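Local coordinates for protein Trypsin/factor XIIA inhibitor (Zea mays, PDB 1BEA) that inhibits mammalian trypsin and specifically blocks activated Hageman factor (factor XIIa) as a secreted, disulfide-rich maize protein of the cereal trypsin/alpha-amylase inhibitor family, at residues Asn15-Cys20 with Cys57-Ile62; Arg21-Ser26 with Ala96-Glu101; Arg46-Ile51 with Cys104-Ile109; Ala67-Pro70 with Leu76-Arg79. All blocks are in the same frame, centred on the assembly; numbering follows the deposited sequence.

Contact 1 of 4, residues Asn15-Cys20 with Cys57-Ile62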
loop_
_atom_site.group_PDB
_atom_site.type_symbol
_atom_site.label_atom_id
_atom_site.label_comp_id
_atom_site.label_asym_id
_atom_site.label_seq_id
_atom_site.Cartn_x
_atom_site.Cartn_y
_atom_site.Cartn_z
ATOM N N ASN A 15 0.311 -0.816 10.641
ATOM C CA ASN A 15 0.234 -1.906 9.679
ATOM C C ASN A 15 -0.888 -1.573 8.715
ATOM O O ASN A 15 -1.951 -2.178 8.699
ATOM C CB ASN A 15 0.013 -3.201 10.449
ATOM C CG ASN A 15 1.300 -3.661 11.115
ATOM O OD1 ASN A 15 2.377 -3.626 10.476
ATOM N ND2 ASN A 15 1.224 -4.061 12.392
ATOM N N PRO A 16 -0.631 -0.596 7.874
ATOM C CA PRO A 16 -1.616 -0.143 6.907
ATOM C C PRO A 16 -1.830 -0.968 5.656
ATOM O O PRO A 16 -0.944 -1.686 5.200
ATOM C CB PRO A 16 -1.110 1.249 6.558
ATOM C CG PRO A 16 0.346 1.110 6.575
ATOM C CD PRO A 16 0.641 0.138 7.732
ATOM N N LEU A 17 -3.024 -0.805 5.097
ATOM C CA LEU A 17 -3.428 -1.425 3.852
ATOM C C LEU A 17 -3.127 -2.941 3.795
ATOM O O LEU A 17 -2.584 -3.432 2.810
ATOM C CB LEU A 17 -2.742 -0.657 2.689
ATOM C CG LEU A 17 -2.677 0.893 2.712
ATOM C CD1 LEU A 17 -1.862 1.411 1.496
ATOM C CD2 LEU A 17 -4.054 1.462 2.655
ATOM N N PRO A 18 -3.565 -3.708 4.829
ATOM C CA PRO A 18 -3.344 -5.161 4.913
ATOM C C PRO A 18 -3.859 -5.857 3.674
ATOM O O PRO A 18 -3.252 -6.822 3.229
ATOM C CB PRO A 18 -4.167 -5.614 6.132
ATOM C CG PRO A 18 -4.494 -4.395 6.897
ATOM C CD PRO A 18 -4.418 -3.216 5.939
ATOM N N SER A 19 -4.999 -5.394 3.149
ATOM C CA SER A 19 -5.604 -6.011 1.962
ATOM C C SER A 19 -4.864 -5.627 0.690
ATOM O O SER A 19 -4.939 -6.329 -0.329
ATOM C CB SER A 19 -7.064 -5.570 1.774
ATOM O OG SER A 19 -7.949 -6.188 2.693
ATOM N N CYS A 20 -4.187 -4.486 0.711
ATOM C CA CYS A 20 -3.475 -4.094 -0.501
ATOM C C CYS A 20 -2.285 -4.968 -0.629
ATOM O O CYS A 20 -1.956 -5.341 -1.734
ATOM C CB CYS A 20 -3.064 -2.649 -0.428
ATOM S SG CYS A 20 -4.508 -1.554 -0.533
ATOM N N CYS A 57 -0.479 8.772 -0.410
ATOM C CA CYS A 57 0.804 8.347 -1.000
ATOM C C CYS A 57 1.784 7.839 0.064
ATOM O O CYS A 57 2.585 6.928 -0.156
ATOM C CB CYS A 57 1.453 9.502 -1.776
ATOM S SG CYS A 57 0.583 10.088 -3.273
ATOM N N THR A 58 1.736 8.463 1.218
ATOM C CA THR A 58 2.597 8.056 2.293
ATOM C C THR A 58 2.209 6.641 2.737
ATOM O O THR A 58 3.064 5.793 2.958
ATOM C CB THR A 58 2.454 9.059 3.425
ATOM O OG1 THR A 58 2.861 10.344 2.941
ATOM C CG2 THR A 58 3.338 8.706 4.606
ATOM N N ALA A 59 0.914 6.384 2.863
ATOM C CA ALA A 59 0.464 5.065 3.267
ATOM C C ALA A 59 1.051 4.065 2.249
ATOM O O ALA A 59 1.655 3.077 2.641
ATOM C CB ALA A 59 -1.003 5.045 3.228
ATOM N N LEU A 60 0.880 4.346 0.953
ATOM C CA LEU A 60 1.405 3.502 -0.124
ATOM C C LEU A 60 2.890 3.269 0.079
ATOM O O LEU A 60 3.424 2.132 0.023
ATOM C CB LEU A 60 1.237 4.206 -1.463
ATOM C CG LEU A 60 -0.034 3.933 -2.221
ATOM C CD1 LEU A 60 0.143 4.184 -3.727
ATOM C CD2 LEU A 60 -0.406 2.506 -1.941
ATOM N N SER A 61 3.593 4.360 0.310
ATOM C CA SER A 61 5.014 4.256 0.535
ATOM C C SER A 61 5.358 3.377 1.765
ATOM O O SER A 61 6.294 2.578 1.759
ATOM C CB SER A 61 5.573 5.645 0.694
ATOM O OG SER A 61 6.961 5.586 0.926
ATOM N N ILE A 62 4.608 3.510 2.835
ATOM C CA ILE A 62 4.915 2.690 3.992
ATOM C C ILE A 62 4.682 1.235 3.607
ATOM O O ILE A 62 5.457 0.360 3.929
ATOM C CB ILE A 62 4.034 3.129 5.155
ATOM C CG1 ILE A 62 4.592 4.460 5.678
ATOM C CG2 ILE A 62 3.956 2.016 6.239
ATOM C CD1 ILE A 62 3.785 5.147 6.764
#
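L17 meets A59 and L60 with the tip of its side chain. CB makes no close approach to residues 57-62, and the branch carbon CG still lies 4.5 Å from A59 CB. Contact is made at the fork. CD1 comes down on the helix between two residues, 4.1 Å from A59 CB and 3.9 Å from L60 CD2. The other methyl, CD2, is turned to L48 and I51. CG stands anti to the carbonyl carbon (chi1 -42°), which aims the branch at the helix.

One residue earlier, P16 crosses I62 at about a right angle. Its ring carbon CG is 3.7 Å from I62 CG2, and CD follows at 4.1 Å from the same methyl.

In the four-helix, disulfide-rich fold of this family, the residues leading into helix 18-29, L17 being its N-cap, pack on helix 56-65. L17 has a left-handed backbone; its carbonyl O accepts from C20 N at 2.8 Å, opening the first turn. Every touching residue is buried, and no hydrogen bond spans the two segments. The lead-in to one helix and the flank of another are therefore joined here by methyl and ring-carbon packing alone, a nondirectional attraction that depends on shape fit and exclusion of water.

Contact 2 of 4, residues Arg21-Ser26 with Ala96-Glu101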
loop_
_atom_site.group_PDB
_atom_site.type_symbol
_atom_site.label_atom_id
_atom_site.label_comp_id
_atom_site.label_asym_id
_atom_site.label_seq_id
_atom_site.Cartn_x
_atom_site.Cartn_y
_atom_site.Cartn_z
ATOM N N ARG A 21 -1.658 -5.323 0.507
ATOM C CA ARG A 21 -0.495 -6.240 0.540
ATOM C C ARG A 21 -0.783 -7.487 -0.270
ATOM O O ARG A 21 0.004 -7.818 -1.160
ATOM C CB ARG A 21 -0.162 -6.695 1.967
ATOM C CG ARG A 21 1.054 -7.614 2.063
ATOM C CD ARG A 21 1.466 -7.894 3.513
ATOM N NE ARG A 21 2.076 -6.736 4.174
ATOM C CZ ARG A 21 3.320 -6.285 3.960
ATOM N NH1 ARG A 21 4.131 -6.872 3.070
ATOM N NH2 ARG A 21 3.752 -5.218 4.638
ATOM N N TRP A 22 -1.909 -8.158 0.040
ATOM C CA TRP A 22 -2.399 -9.405 -0.592
ATOM C C TRP A 22 -2.860 -9.247 -2.010
ATOM O O TRP A 22 -2.762 -10.181 -2.803
ATOM C CB TRP A 22 -3.596 -9.991 0.185
ATOM C CG TRP A 22 -3.236 -10.490 1.511
ATOM C CD1 TRP A 22 -3.955 -10.342 2.654
ATOM C CD2 TRP A 22 -2.013 -11.135 1.880
ATOM N NE1 TRP A 22 -3.250 -10.845 3.720
ATOM C CE2 TRP A 22 -2.053 -11.337 3.278
ATOM C CE3 TRP A 22 -0.876 -11.563 1.168
ATOM C CZ2 TRP A 22 -1.005 -11.946 3.976
ATOM C CZ3 TRP A 22 0.150 -12.161 1.852
ATOM C CH2 TRP A 22 0.087 -12.352 3.248
ATOM N N TYR A 23 -3.441 -8.093 -2.307
ATOM C CA TYR A 23 -3.876 -7.816 -3.668
ATOM C C TYR A 23 -2.586 -7.723 -4.525
ATOM O O TYR A 23 -2.507 -8.266 -5.615
ATOM C CB TYR A 23 -4.666 -6.509 -3.697
ATOM C CG TYR A 23 -4.994 -6.002 -5.083
ATOM C CD1 TYR A 23 -5.275 -6.892 -6.118
ATOM C CD2 TYR A 23 -5.057 -4.639 -5.355
ATOM C CE1 TYR A 23 -5.610 -6.442 -7.382
ATOM C CE2 TYR A 23 -5.397 -4.175 -6.626
ATOM C CZ TYR A 23 -5.674 -5.083 -7.635
ATOM O OH TYR A 23 -5.998 -4.650 -8.915
ATOM N N VAL A 24 -1.566 -7.072 -3.997
ATOM C CA VAL A 24 -0.319 -6.929 -4.693
ATOM C C VAL A 24 0.412 -8.251 -4.877
ATOM O O VAL A 24 0.984 -8.477 -5.943
ATOM C CB VAL A 24 0.618 -5.964 -3.959
ATOM C CG1 VAL A 24 2.025 -6.091 -4.484
ATOM C CG2 VAL A 24 0.132 -4.547 -4.153
ATOM N N THR A 25 0.427 -9.123 -3.866
ATOM C CA THR A 25 1.137 -10.405 -4.014
ATOM C C THR A 25 0.372 -11.405 -4.904
ATOM O O THR A 25 0.958 -12.345 -5.506
ATOM C CB THR A 25 1.414 -11.087 -2.658
ATOM O OG1 THR A 25 0.187 -11.285 -1.946
ATOM C CG2 THR A 25 2.318 -10.266 -1.855
ATOM N N SER A 26 -0.939 -11.202 -4.980
ATOM C CA SER A 26 -1.764 -12.062 -5.776
ATOM C C SER A 26 -1.268 -11.935 -7.184
ATOM O O SER A 26 -0.918 -12.933 -7.818
ATOM C CB SER A 26 -3.201 -11.603 -5.706
ATOM O OG SER A 26 -3.755 -11.983 -4.470
ATOM N N ALA A 96 2.908 0.748 -6.509
ATOM C CA ALA A 96 2.916 2.181 -6.719
ATOM C C ALA A 96 1.742 2.693 -7.571
ATOM O O ALA A 96 1.433 3.880 -7.531
ATOM C CB ALA A 96 4.247 2.580 -7.318
ATOM N N THR A 97 1.051 1.798 -8.291
ATOM C CA THR A 97 -0.076 2.173 -9.171
ATOM C C THR A 97 -1.432 2.111 -8.521
ATOM O O THR A 97 -2.452 2.409 -9.133
ATOM C CB THR A 97 -0.184 1.264 -10.447
ATOM O OG1 THR A 97 -1.008 0.129 -10.166
ATOM C CG2 THR A 97 1.174 0.773 -10.879
ATOM N N LEU A 98 -1.461 1.742 -7.264
ATOM C CA LEU A 98 -2.756 1.581 -6.649
ATOM C C LEU A 98 -3.664 2.803 -6.715
ATOM O O LEU A 98 -4.847 2.638 -7.004
ATOM C CB LEU A 98 -2.583 1.083 -5.210
ATOM C CG LEU A 98 -2.671 -0.442 -5.001
ATOM C CD1 LEU A 98 -2.704 -1.236 -6.296
ATOM C CD2 LEU A 98 -1.498 -0.846 -4.169
ATOM N N VAL A 99 -3.148 4.016 -6.460
ATOM C CA VAL A 99 -4.021 5.213 -6.513
ATOM C C VAL A 99 -4.576 5.549 -7.902
ATOM O O VAL A 99 -5.621 6.209 -8.046
ATOM C CB VAL A 99 -3.307 6.503 -6.020
ATOM C CG1 VAL A 99 -2.832 6.316 -4.616
ATOM C CG2 VAL A 99 -2.146 6.863 -6.945
ATOM N N THR A 100 -3.847 5.110 -8.914
ATOM C CA THR A 100 -4.194 5.355 -10.293
ATOM C C THR A 100 -5.606 5.020 -10.641
ATOM O O THR A 100 -6.186 4.116 -10.045
ATOM C CB THR A 100 -3.309 4.555 -11.147
ATOM O OG1 THR A 100 -1.983 4.854 -10.758
ATOM C CG2 THR A 100 -3.499 4.904 -12.606
ATOM N N GLU A 101 -6.156 5.736 -11.624
ATOM C CA GLU A 101 -7.528 5.499 -12.089
ATOM C C GLU A 101 -7.632 4.117 -12.723
ATOM O O GLU A 101 -8.732 3.580 -12.900
ATOM C CB GLU A 101 -7.966 6.584 -13.075
ATOM C CG GLU A 101 -6.941 6.942 -14.122
ATOM C CD GLU A 101 -7.584 7.542 -15.383
ATOM O OE1 GLU A 101 -8.827 7.418 -15.542
ATOM O OE2 GLU A 101 -6.846 8.140 -16.215
#
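Apolar packing carries this contact, and L98 supplies all of it on its side, dividing its fork between Y23 and V24. L98 CD1 rests 4.0 Å from Y23 CE2, while L98 CD2 lies 4.0 Å from V24 CG2. The tyrosine and leucine side chains run past each other in opposite directions. CG of Y23 lies anti to the backbone N (chi1 171°), sending the ring out toward L98. The leucine is less relaxed: its chi2 of 9° nearly eclipses CD1 with CA, a strained conformer or an uncertain fit.

An aromatic pair adds to this, for Y23 also meets F94 with rings edge-to-face.

In the fold, the contact sets the middle of helix 18-29 against the chain that follows helix 88-95, where T97 to T100 form a type I turn with L98 as its second residue. Y23 also touches L40 and K41 of helix 37-49, and its side chain is about 9 Å from that of L35, which follows the bond cleaved by target proteases.

Hydrogen bonds stay within each segment or run to neighbours. W22 O is gripped from opposite faces of its plane, by S26 N at 3.0 Å and by S26 OG at 2.6 Å. The turn's own closing bond, T100 N to T97 O at 3.0 Å, is weak; backbone bonds of L98 with C104 and V99 with L106 tie it to the following chain. Y23 OH is hydrogen-bonded to E103 OE1.

Contact 3 of 4, residues Arg46-Ile51 with Cys104-Ile109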
loop_
_atom_site.group_PDB
_atom_site.type_symbol
_atom_site.label_atom_id
_atom_site.label_comp_id
_atom_site.label_asym_id
_atom_site.label_seq_id
_atom_site.Cartn_x
_atom_site.Cartn_y
_atom_site.Cartn_z
ATOM N N ARG A 46 -10.918 0.230 -0.727
ATOM C CA ARG A 46 -11.664 0.690 0.431
ATOM C C ARG A 46 -10.725 1.130 1.543
ATOM O O ARG A 46 -10.956 2.165 2.166
ATOM C CB ARG A 46 -12.559 -0.434 0.921
ATOM C CG ARG A 46 -13.780 0.021 1.667
ATOM C CD ARG A 46 -13.422 0.205 3.123
ATOM N NE ARG A 46 -14.104 -0.755 3.981
ATOM C CZ ARG A 46 -13.495 -1.518 4.886
ATOM N NH1 ARG A 46 -12.173 -1.441 5.063
ATOM N NH2 ARG A 46 -14.213 -2.363 5.622
ATOM N N GLU A 47 -9.664 0.365 1.803
ATOM C CA GLU A 47 -8.722 0.713 2.869
ATOM C C GLU A 47 -7.908 1.990 2.594
ATOM O O GLU A 47 -7.607 2.780 3.510
ATOM C CB GLU A 47 -7.745 -0.451 3.103
ATOM C CG GLU A 47 -8.276 -1.455 4.065
ATOM C CD GLU A 47 -7.526 -2.776 4.021
ATOM O OE1 GLU A 47 -6.412 -2.834 3.448
ATOM O OE2 GLU A 47 -8.062 -3.758 4.573
ATOM N N LEU A 48 -7.520 2.151 1.333
ATOM C CA LEU A 48 -6.755 3.303 0.892
ATOM C C LEU A 48 -7.621 4.566 0.951
ATOM O O LEU A 48 -7.146 5.658 1.261
ATOM C CB LEU A 48 -6.271 3.054 -0.541
ATOM C CG LEU A 48 -5.111 3.862 -1.168
ATOM C CD1 LEU A 48 -3.921 4.023 -0.225
ATOM C CD2 LEU A 48 -4.683 3.131 -2.446
ATOM N N ALA A 49 -8.905 4.427 0.669
ATOM C CA ALA A 49 -9.772 5.588 0.730
ATOM C C ALA A 49 -10.119 6.022 2.150
ATOM O O ALA A 49 -10.494 7.197 2.352
ATOM C CB ALA A 49 -11.028 5.324 -0.017
ATOM N N ASP A 50 -10.015 5.110 3.128
ATOM C CA ASP A 50 -10.336 5.473 4.535
ATOM C C ASP A 50 -9.236 6.359 5.103
ATOM O O ASP A 50 -9.370 6.970 6.165
ATOM C CB ASP A 50 -10.482 4.226 5.414
ATOM C CG ASP A 50 -11.878 3.604 5.325
ATOM O OD1 ASP A 50 -12.866 4.332 5.122
ATOM O OD2 ASP A 50 -11.998 2.369 5.452
ATOM N N ILE A 51 -8.131 6.413 4.377
ATOM C CA ILE A 51 -7.015 7.225 4.763
ATOM C C ILE A 51 -7.230 8.608 4.118
ATOM O O ILE A 51 -7.668 8.719 2.970
ATOM C CB ILE A 51 -5.707 6.594 4.276
ATOM C CG1 ILE A 51 -5.325 5.417 5.201
ATOM C CG2 ILE A 51 -4.638 7.617 4.257
ATOM C CD1 ILE A 51 -4.224 4.526 4.675
ATOM N N CYS A 104 -7.319 2.047 -8.049
ATOM C CA CYS A 104 -8.381 2.545 -7.161
ATOM C C CYS A 104 -8.956 3.893 -7.519
ATOM O O CYS A 104 -10.036 4.251 -7.064
ATOM C CB CYS A 104 -7.877 2.604 -5.706
ATOM S SG CYS A 104 -7.529 0.990 -4.927
ATOM N N ASN A 105 -8.229 4.644 -8.329
ATOM C CA ASN A 105 -8.632 5.991 -8.735
ATOM C C ASN A 105 -9.003 6.888 -7.564
ATOM O O ASN A 105 -10.141 7.363 -7.442
ATOM C CB ASN A 105 -9.790 5.965 -9.707
ATOM C CG ASN A 105 -9.893 7.251 -10.461
ATOM O OD1 ASN A 105 -10.887 7.524 -11.102
ATOM N ND2 ASN A 105 -8.843 8.062 -10.388
ATOM N N LEU A 106 -8.015 7.142 -6.719
ATOM C CA LEU A 106 -8.244 7.979 -5.554
ATOM C C LEU A 106 -7.338 9.203 -5.564
ATOM O O LEU A 106 -6.139 9.103 -5.838
ATOM C CB LEU A 106 -7.988 7.180 -4.282
ATOM C CG LEU A 106 -9.075 6.169 -3.960
ATOM C CD1 LEU A 106 -8.507 5.063 -3.091
ATOM C CD2 LEU A 106 -10.221 6.904 -3.286
ATOM N N ALA A 107 -7.932 10.349 -5.246
ATOM C CA ALA A 107 -7.206 11.611 -5.198
ATOM C C ALA A 107 -6.228 11.656 -3.999
ATOM O O ALA A 107 -6.491 11.094 -2.933
ATOM C CB ALA A 107 -8.227 12.787 -5.116
ATOM N N THR A 108 -5.104 12.333 -4.177
ATOM C CA THR A 108 -4.142 12.465 -3.115
ATOM C C THR A 108 -3.990 13.937 -2.738
ATOM O O THR A 108 -4.894 14.759 -2.904
ATOM C CB THR A 108 -2.789 11.898 -3.553
ATOM O OG1 THR A 108 -2.250 12.689 -4.630
ATOM C CG2 THR A 108 -2.978 10.496 -4.019
ATOM N N ILE A 109 -2.825 14.268 -2.217
ATOM C CA ILE A 109 -2.560 15.627 -1.778
ATOM C C ILE A 109 -2.613 16.624 -2.935
ATOM O O ILE A 109 -2.933 17.794 -2.742
ATOM C CB ILE A 109 -1.191 15.698 -1.091
ATOM C CG1 ILE A 109 -0.969 17.080 -0.512
ATOM C CG2 ILE A 109 -0.136 15.371 -2.049
ATOM C CD1 ILE A 109 0.026 17.062 0.590
#
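L48 and A49 of helix 37-49 pack on the irregular chain around C104 and L106, beside the C45-C104 disulfide that ties the same two parts covalently. L106 does most of the touching. Its CD1 enters over the helix backbone, 3.8 Å from A49 N and 3.9 Å from L48 CB. Its second methyl, CD2, meets A49 CB at 3.7 Å, which makes the alanine a shallow seat for the leucine fork. The closest CA pair across the segments is A49 with L106, at 6.9 Å. L106 has an extended backbone, and its CG lies anti to the carbonyl carbon (chi1 -74°), bringing both methyls to the helix.

L48 adds a second, more distant touch, with its CD2 4.3 Å from C104 SG. The methyl thus packs against a sulfur of the disulfide itself. No hydrogen bond crosses between the segments, and the nearby charge pair stays within residues 46-51: R46 NH1 to D50 OD2 is a long 3.8 Å, with the oxygen well out of the guanidinium plane.

Polar linkage comes instead from helix 56-65, whose R56 donates to A49 O, I51 O and A107 O and so connects both segments. L106 also touches R56, while L48 reaches L17 just before helix 18-29. The contact lies where helix 37-49, helix 56-65 and the chain that follows helix 88-95 meet.

Contact 4 of 4, residues Ala67-Pro70 with Leu76-Arg79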
loop_
_atom_site.group_PDB
_atom_site.type_symbol
_atom_site.label_atom_id
_atom_site.label_comp_id
_atom_site.label_asym_id
_atom_site.label_seq_id
_atom_site.Cartn_x
_atom_site.Cartn_y
_atom_site.Cartn_z
ATOM N N ALA A 67 8.219 1.623 7.356
ATOM C CA ALA A 67 8.496 2.797 8.168
ATOM C C ALA A 67 8.826 2.327 9.578
ATOM O O ALA A 67 8.290 1.321 10.022
ATOM C CB ALA A 67 7.267 3.686 8.212
ATOM N N ILE A 68 9.696 3.035 10.284
ATOM C CA ILE A 68 10.007 2.616 11.647
ATOM C C ILE A 68 9.668 3.775 12.539
ATOM O O ILE A 68 10.421 4.722 12.641
ATOM C CB ILE A 68 11.494 2.241 11.827
ATOM C CG1 ILE A 68 11.650 0.769 11.534
ATOM C CG2 ILE A 68 11.928 2.411 13.282
ATOM C CD1 ILE A 68 10.791 -0.074 12.477
ATOM N N PRO A 69 8.522 3.709 13.204
ATOM C CA PRO A 69 8.147 4.814 14.075
ATOM C C PRO A 69 9.039 4.785 15.298
ATOM O O PRO A 69 9.375 3.713 15.782
ATOM C CB PRO A 69 6.686 4.540 14.380
ATOM C CG PRO A 69 6.529 3.053 14.193
ATOM C CD PRO A 69 7.554 2.601 13.235
ATOM N N PRO A 70 9.439 5.959 15.817
ATOM C CA PRO A 70 10.307 6.032 16.991
ATOM C C PRO A 70 9.579 5.735 18.270
ATOM O O PRO A 70 8.408 6.056 18.430
ATOM C CB PRO A 70 10.846 7.465 16.965
ATOM C CG PRO A 70 10.301 8.080 15.729
ATOM C CD PRO A 70 9.093 7.302 15.348
ATOM N N LEU A 76 8.974 -2.492 12.862
ATOM C CA LEU A 76 8.878 -2.142 11.453
ATOM C C LEU A 76 7.476 -2.352 10.919
ATOM O O LEU A 76 6.953 -3.470 10.947
ATOM C CB LEU A 76 9.876 -2.987 10.652
ATOM C CG LEU A 76 10.095 -2.920 9.135
ATOM C CD1 LEU A 76 9.023 -3.763 8.422
ATOM C CD2 LEU A 76 10.109 -1.465 8.680
ATOM N N GLU A 77 6.894 -1.263 10.423
ATOM C CA GLU A 77 5.564 -1.215 9.841
ATOM C C GLU A 77 5.688 -1.390 8.321
ATOM O O GLU A 77 6.627 -0.853 7.690
ATOM C CB GLU A 77 4.938 0.155 10.142
ATOM C CG GLU A 77 3.468 0.160 10.522
ATOM C CD GLU A 77 3.244 -0.012 12.013
ATOM O OE1 GLU A 77 3.961 0.599 12.829
ATOM O OE2 GLU A 77 2.336 -0.779 12.379
ATOM N N GLY A 78 4.757 -2.165 7.766
ATOM C CA GLY A 78 4.694 -2.402 6.339
ATOM C C GLY A 78 5.910 -2.994 5.665
ATOM O O GLY A 78 6.642 -3.788 6.238
ATOM N N ARG A 79 6.084 -2.608 4.414
ATOM C CA ARG A 79 7.181 -3.068 3.578
ATOM C C ARG A 79 6.914 -4.398 2.906
ATOM O O ARG A 79 6.474 -5.354 3.560
ATOM C CB ARG A 79 8.469 -3.186 4.364
ATOM C CG ARG A 79 9.637 -3.548 3.486
ATOM C CD ARG A 79 10.979 -3.236 4.138
ATOM N NE ARG A 79 12.113 -3.688 3.311
ATOM C CZ ARG A 79 13.007 -2.883 2.729
ATOM N NH1 ARG A 79 12.928 -1.561 2.869
ATOM N NH2 ARG A 79 13.970 -3.408 1.977
#
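The flat groups that set this contact are the carbonyls of A67 and E77. L76 CD2 stands over one face of the A67 carbonyl, 3.6 Å from its O. E77 CB, also 3.6 Å from A67 O, lies on the other side of that plane and nearer to it. Between them E77 N donates to A67 O at 3.0 Å, nearly in line with the C=O bond (166° at the oxygen). The return bond, A67 N to E77 O, is likewise 3.0 Å but less well directed, its donor tilted 23° from the carbonyl plane.

These two bonds define A67 and E77 as an antiparallel, hydrogen-bonded pair with their CA atoms 5.2 Å apart. It is a single bridge, not a sheet, and it closes a short loop in the chain between helix 56-65 and helix 88-95. Beyond E77 the backbone turns at G78, whose positive phi suits a glycine.

Side chains add to the bridge. E77 crosses P69 at about a right angle. The E77 chain is bent at chi2 (89°), with OE1 lying 3.8 Å from P69 CG while the other oxygen, OE2, accepts from N15 N. I68 and L76 also cross near a right angle, with I68 CG1 3.9 Å from L76 CD2; I68 CD1 is modelled too close to the L76 backbone, which makes the detail of that overlap doubtful.

Contacts 1, 2 and 3 are continuous, contact 3 lying partly at the surface. Contact 1 meets contact 2 through L60 CD2 and L98 CD2, 4.2 Å apart, while L98 CB and L48 CD2, 4.0 Å apart, carry contact 2 on to contact 3. A polar tie, S19 N to E47 OE1 at 2.9 Å, links contacts 1 and 3. Contact 4 is peripheral: N15 N to E77 OE2 (2.7 Å) binds it to contact 1, and R21 NH1 to R79 O (2.8 Å) to contact 2, but its nearest atoms are about 11 Å from contact 3. Contact 2 is the one closest to the reactive site, the side chain of Y23 being about 9 Å from that of L35; the others lie away from it.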